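Local coordinates for protein Fc fragment of IgE receptor II (Bos taurus, PDB 6PWT) that binds mannose through a calcium ion in its C-type lectin domain and, as the low-affinity IgE receptor CD23, probably recognises IgE, at residues Glu95-Gly100 with Lys113-Phe118. Sequence-based numbering, arbitrary orientation.
Sequences EPNDAG and KWNDAF. With CA (calcium ion), chain C; CA (calcium ion), chain D; MAN (alpha-D-mannopyranose), chain B; NAG (2-acetamido-2-deoxy-beta-D-glucopyranose), chain E.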
ATOM      1  N   GLU A  95     -13.365   9.944  -1.103  1.00 72.08           N
ATOM      2  CA  GLU A  95     -12.955   8.628  -1.557  1.00 67.98           C
ATOM      3  C   GLU A  95     -13.411   7.569  -0.548  1.00 69.85           C
ATOM      4  O   GLU A  95     -13.564   7.859   0.646  1.00 88.58           O
ATOM      5  CB  GLU A  95     -11.433   8.581  -1.750  1.00 74.64           C
ATOM      6  CG  GLU A  95     -10.843   9.698  -2.640  1.00 76.89           C
ATOM      7  CD  GLU A  95     -11.343   9.713  -4.075  1.00 92.03           C
ATOM      8  OE1 GLU A  95     -11.881   8.696  -4.555  1.00105.73           O
ATOM      9  OE2 GLU A  95     -11.147  10.743  -4.749  1.00 95.28           O
ATOM     10  N   PRO A  96     -13.561   6.306  -0.971  1.00 73.55           N
ATOM     11  CA  PRO A  96     -13.512   5.903  -2.393  1.00 70.93           C
ATOM     12  C   PRO A  96     -14.724   6.335  -3.209  1.00 59.98           C
ATOM     13  O   PRO A  96     -15.833   6.399  -2.665  1.00 72.98           O
ATOM     14  CB  PRO A  96     -13.453   4.374  -2.314  1.00 64.63           C
ATOM     15  CG  PRO A  96     -14.260   4.058  -1.040  1.00 61.71           C
ATOM     16  CD  PRO A  96     -13.919   5.184  -0.077  1.00 59.60           C
ATOM     17  N   ASN A  97     -14.523   6.624  -4.492  1.00 59.10           N
ATOM     18  CA  ASN A  97     -15.620   7.066  -5.341  1.00 60.84           C
ATOM     19  C   ASN A  97     -15.818   6.197  -6.579  1.00 57.79           C
ATOM     20  O   ASN A  97     -16.776   6.424  -7.328  1.00 80.46           O
ATOM     21  CB  ASN A  97     -15.401   8.518  -5.788  1.00 66.21           C
ATOM     22  CG  ASN A  97     -14.118   8.688  -6.633  1.00 83.21           C
ATOM     23  OD1 ASN A  97     -13.375   7.721  -6.882  1.00 75.55           O
ATOM     24  ND2 ASN A  97     -13.927   9.894  -7.176  1.00 73.41           N
ATOM     25  N   ASP A  98     -14.964   5.200  -6.802  1.00 62.07           N
ATOM     26  CA  ASP A  98     -15.073   4.292  -7.946  1.00 76.33           C
ATOM     27  C   ASP A  98     -15.321   5.110  -9.224  1.00 72.73           C
ATOM     28  O   ASP A  98     -16.216   4.820 -10.024  1.00 78.80           O
ATOM     29  CB  ASP A  98     -16.184   3.253  -7.714  1.00 81.79           C
ATOM     30  CG  ASP A  98     -15.953   1.929  -8.482  1.00 85.41           C
ATOM     31  OD1 ASP A  98     -14.834   1.372  -8.444  1.00 70.63           O
ATOM     32  OD2 ASP A  98     -16.894   1.458  -9.158  1.00 89.76           O
ATOM     33  N   ALA A  99     -14.511   6.154  -9.405  1.00 58.17           N
ATOM     34  CA  ALA A  99     -14.666   7.089 -10.513  1.00 60.30           C
ATOM     35  C   ALA A  99     -14.120   6.509 -11.810  1.00 62.70           C
ATOM     36  O   ALA A  99     -13.676   5.354 -11.884  1.00 59.75           O
ATOM     37  CB  ALA A  99     -13.984   8.416 -10.199  1.00 74.24           C
ATOM     38  N   GLY A 100     -14.139   7.332 -12.849  1.00 80.50           N
ATOM     39  CA  GLY A 100     -13.822   6.804 -14.163  1.00 80.13           C
ATOM     40  C   GLY A 100     -14.720   5.670 -14.590  1.00 55.46           C
ATOM     41  O   GLY A 100     -15.899   5.603 -14.233  1.00 56.62           O
ATOM     42  N   LYS A 113      -3.216  10.410   2.278  1.00 81.45           N
ATOM     43  CA  LYS A 113      -4.618  10.061   2.192  1.00 77.97           C
ATOM     44  C   LYS A 113      -4.813   9.089   1.042  1.00 76.21           C
ATOM     45  O   LYS A 113      -4.101   9.134   0.033  1.00 70.27           O
ATOM     46  CB  LYS A 113      -5.477  11.309   1.994  1.00 90.58           C
ATOM     47  CG  LYS A 113      -5.428  12.213   3.236  1.00107.86           C
ATOM     48  CD  LYS A 113      -6.176  11.616   4.400  1.00101.70           C
ATOM     49  CE  LYS A 113      -6.005  12.465   5.622  1.00104.64           C
ATOM     50  NZ  LYS A 113      -6.639  11.773   6.771  1.00114.66           N
ATOM     51  N   TRP A 114      -5.761   8.180   1.216  1.00 74.88           N
ATOM     52  CA  TRP A 114      -5.992   7.103   0.270  1.00 60.17           C
ATOM     53  C   TRP A 114      -6.959   7.526  -0.832  1.00 57.44           C
ATOM     54  O   TRP A 114      -7.868   8.329  -0.613  1.00 68.08           O
ATOM     55  CB  TRP A 114      -6.516   5.861   0.996  1.00 56.90           C
ATOM     56  CG  TRP A 114      -5.644   5.360   2.125  1.00 58.82           C
ATOM     57  CD1 TRP A 114      -4.377   5.753   2.405  1.00 61.13           C
ATOM     58  CD2 TRP A 114      -5.999   4.399   3.135  1.00 61.34           C
ATOM     59  NE1 TRP A 114      -3.897   5.083   3.513  1.00 82.40           N
ATOM     60  CE2 TRP A 114      -4.878   4.253   3.986  1.00 74.13           C
ATOM     61  CE3 TRP A 114      -7.157   3.653   3.410  1.00 75.32           C
ATOM     62  CZ2 TRP A 114      -4.876   3.390   5.086  1.00 63.76           C
ATOM     63  CZ3 TRP A 114      -7.153   2.782   4.524  1.00 60.29           C
ATOM     64  CH2 TRP A 114      -6.018   2.662   5.331  1.00 70.82           C
ATOM     65  N   ASN A 115      -6.712   7.031  -2.041  1.00 62.56           N
ATOM     66  CA  ASN A 115      -7.623   7.275  -3.153  1.00 70.29           C
ATOM     67  C   ASN A 115      -7.689   5.941  -3.861  1.00 63.90           C
ATOM     68  O   ASN A 115      -6.647   5.337  -4.126  1.00 54.91           O
ATOM     69  CB  ASN A 115      -7.156   8.371  -4.131  1.00 67.17           C
ATOM     70  CG  ASN A 115      -8.078   8.470  -5.377  1.00 81.01           C
ATOM     71  OD1 ASN A 115      -9.298   8.458  -5.226  1.00 89.37           O
ATOM     72  ND2 ASN A 115      -7.497   8.585  -6.594  1.00 64.67           N
ATOM     73  N   ASP A 116      -8.898   5.485  -4.162  1.00 52.46           N
ATOM     74  CA  ASP A 116      -9.052   4.371  -5.086  1.00 45.98           C
ATOM     75  C   ASP A 116      -8.794   4.833  -6.499  1.00 46.60           C
ATOM     76  O   ASP A 116      -9.228   5.913  -6.890  1.00 52.78           O
ATOM     77  CB  ASP A 116     -10.450   3.763  -4.969  1.00 46.40           C
ATOM     78  CG  ASP A 116     -11.547   4.731  -5.299  1.00 47.76           C
ATOM     79  OD1 ASP A 116     -11.320   5.958  -5.245  1.00 60.72           O
ATOM     80  OD2 ASP A 116     -12.673   4.237  -5.512  1.00 57.94           O
ATOM     81  N   ALA A 117      -8.055   4.028  -7.252  1.00 45.80           N
ATOM     82  CA  ALA A 117      -7.631   4.359  -8.603  1.00 51.19           C
ATOM     83  C   ALA A 117      -7.839   3.171  -9.549  1.00 50.43           C
ATOM     84  O   ALA A 117      -7.927   1.997  -9.135  1.00 52.82           O
ATOM     85  CB  ALA A 117      -6.161   4.782  -8.610  1.00 49.26           C
ATOM     86  N   PHE A 118      -7.813   3.494 -10.841  1.00 47.44           N
ATOM     87  CA  PHE A 118      -7.825   2.475 -11.877  1.00 54.73           C
ATOM     88  C   PHE A 118      -6.623   1.574 -11.700  1.00 46.84           C
ATOM     89  O   PHE A 118      -5.477   2.030 -11.755  1.00 48.61           O
ATOM     90  CB  PHE A 118      -7.801   3.128 -13.265  1.00 61.38           C
ATOM     91  CG  PHE A 118      -7.643   2.152 -14.412  1.00 58.01           C
ATOM     92  CD1 PHE A 118      -8.440   1.011 -14.500  1.00 74.02           C
ATOM     93  CD2 PHE A 118      -6.704   2.375 -15.394  1.00 63.84           C
ATOM     94  CE1 PHE A 118      -8.320   0.099 -15.562  1.00 50.72           C
ATOM     95  CE2 PHE A 118      -6.567   1.480 -16.462  1.00 78.48           C
ATOM     96  CZ  PHE A 118      -7.371   0.329 -16.529  1.00 62.07           C
TER
HETATM   97 CA    CA C 301     -10.839   7.789  -6.616  1.00 71.45          CA
HETATM   98 CA    CA D 302     -13.976  -0.434  -7.029  1.00 48.62          CA
HETATM   99  C1  MAN B   2      -9.238  11.875 -10.363  0.50 67.42           C
HETATM  100  C2  MAN B   2      -8.715  10.519 -10.005  0.50 70.55           C
HETATM  101  C3  MAN B   2      -9.817   9.867  -9.187  0.50 75.24           C
HETATM  102  C4  MAN B   2      -9.976  10.678  -7.903  0.50 83.77           C
HETATM  103  C5  MAN B   2     -10.384  12.107  -8.295  0.50 84.59           C
HETATM  104  C6  MAN B   2     -10.434  13.046  -7.121  0.50 89.30           C
HETATM  105  O2  MAN B   2      -7.637  10.664  -9.065  0.50 74.33           O
HETATM  106  O3  MAN B   2      -9.576   8.512  -8.861  0.50 77.48           O
HETATM  107  O4  MAN B   2     -10.965  10.101  -7.064  0.50 84.11           O
HETATM  108  O5  MAN B   2      -9.411  12.634  -9.231  0.50 73.52           O
HETATM  109  O6  MAN B   2     -11.331  14.086  -7.456  0.50 88.84           O
HETATM  110  C1  NAG E   3      -6.342  10.623  -9.694  0.50 82.15           C
HETATM  111  C2  NAG E   3      -5.336  11.232  -8.688  0.50 83.94           C
HETATM  112  C3  NAG E   3      -3.895  11.016  -9.153  0.50 82.16           C
HETATM  113  C4  NAG E   3      -3.650   9.543  -9.450  0.50 82.46           C
HETATM  114  C5  NAG E   3      -4.649   9.097 -10.509  0.50 82.16           C
HETATM  115  C6  NAG E   3      -4.525   7.641 -10.896  0.50 82.64           C
HETATM  116  C7  NAG E   3      -6.224  13.158  -7.448  0.50 90.96           C
HETATM  117  C8  NAG E   3      -6.451  14.639  -7.464  0.50 89.32           C
HETATM  118  N2  NAG E   3      -5.605  12.651  -8.518  0.50 86.42           N
HETATM  119  O3  NAG E   3      -2.989  11.477  -8.155  0.50 89.76           O
HETATM  120  O4  NAG E   3      -2.316   9.356  -9.905  0.50 91.33           O
HETATM  121  O5  NAG E   3      -5.977   9.269  -9.998  0.50 80.30           O
HETATM  122  O6  NAG E   3      -5.704   7.193 -11.555  0.50 72.58           O
HETATM  123  O7  NAG E   3      -6.572  12.456  -6.502  0.50 92.08           O
HETATM  124  O   HOH W   1     -14.258   1.297  -5.440  1.00 40.83           O
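Glu95 OE1, Asn97 OD1, Asn115 OD1 and Asp116 OD1 converge on one calcium ion, which draws together oxygens that would otherwise repel. Asn115 OD1 lies 2.2 Å from the calcium ion, and Asp116 binds it twice, through OD1 and its own backbone O. Glu103 adds a further carboxylate oxygen. Mannose O3 and O4 complete the shell, O4 lying 2.4 Å from the metal. Asparagine suits such a place because its oxygen can bind the ion while its amide offers N-H to the sugar: Asn115 ND2 donates to mannose O3 over 3.1 Å in a nearly straight bond (165°), whereas the bond from Asn97 ND2 to O4 is weak.

Behind this shell, chi1 of Asp116 (61°) carries its carboxylate between metal and loop, and chi2 (-21°) sets OD1 on the calcium ion; aspartate suits because its two oxygens serve both. Asp116 OD2 accepts from Asp98 N at 2.8 Å, on its syn side, and more weakly from Asn97 N. Ala99 N closes an Asx turn on Asn97 OD1, while Asp98 OD1 binds a second calcium ion. Proline readily takes the cis peptide preceding Pro96, and with this turn Glu95 and Asn97 both reach the metal. Glu95-Pro96-Asn97 is the EPN signature of mannose-type C-type lectins; with the WND motif, Trp114-Asn115-Asp116, it forms their primary sugar-binding site.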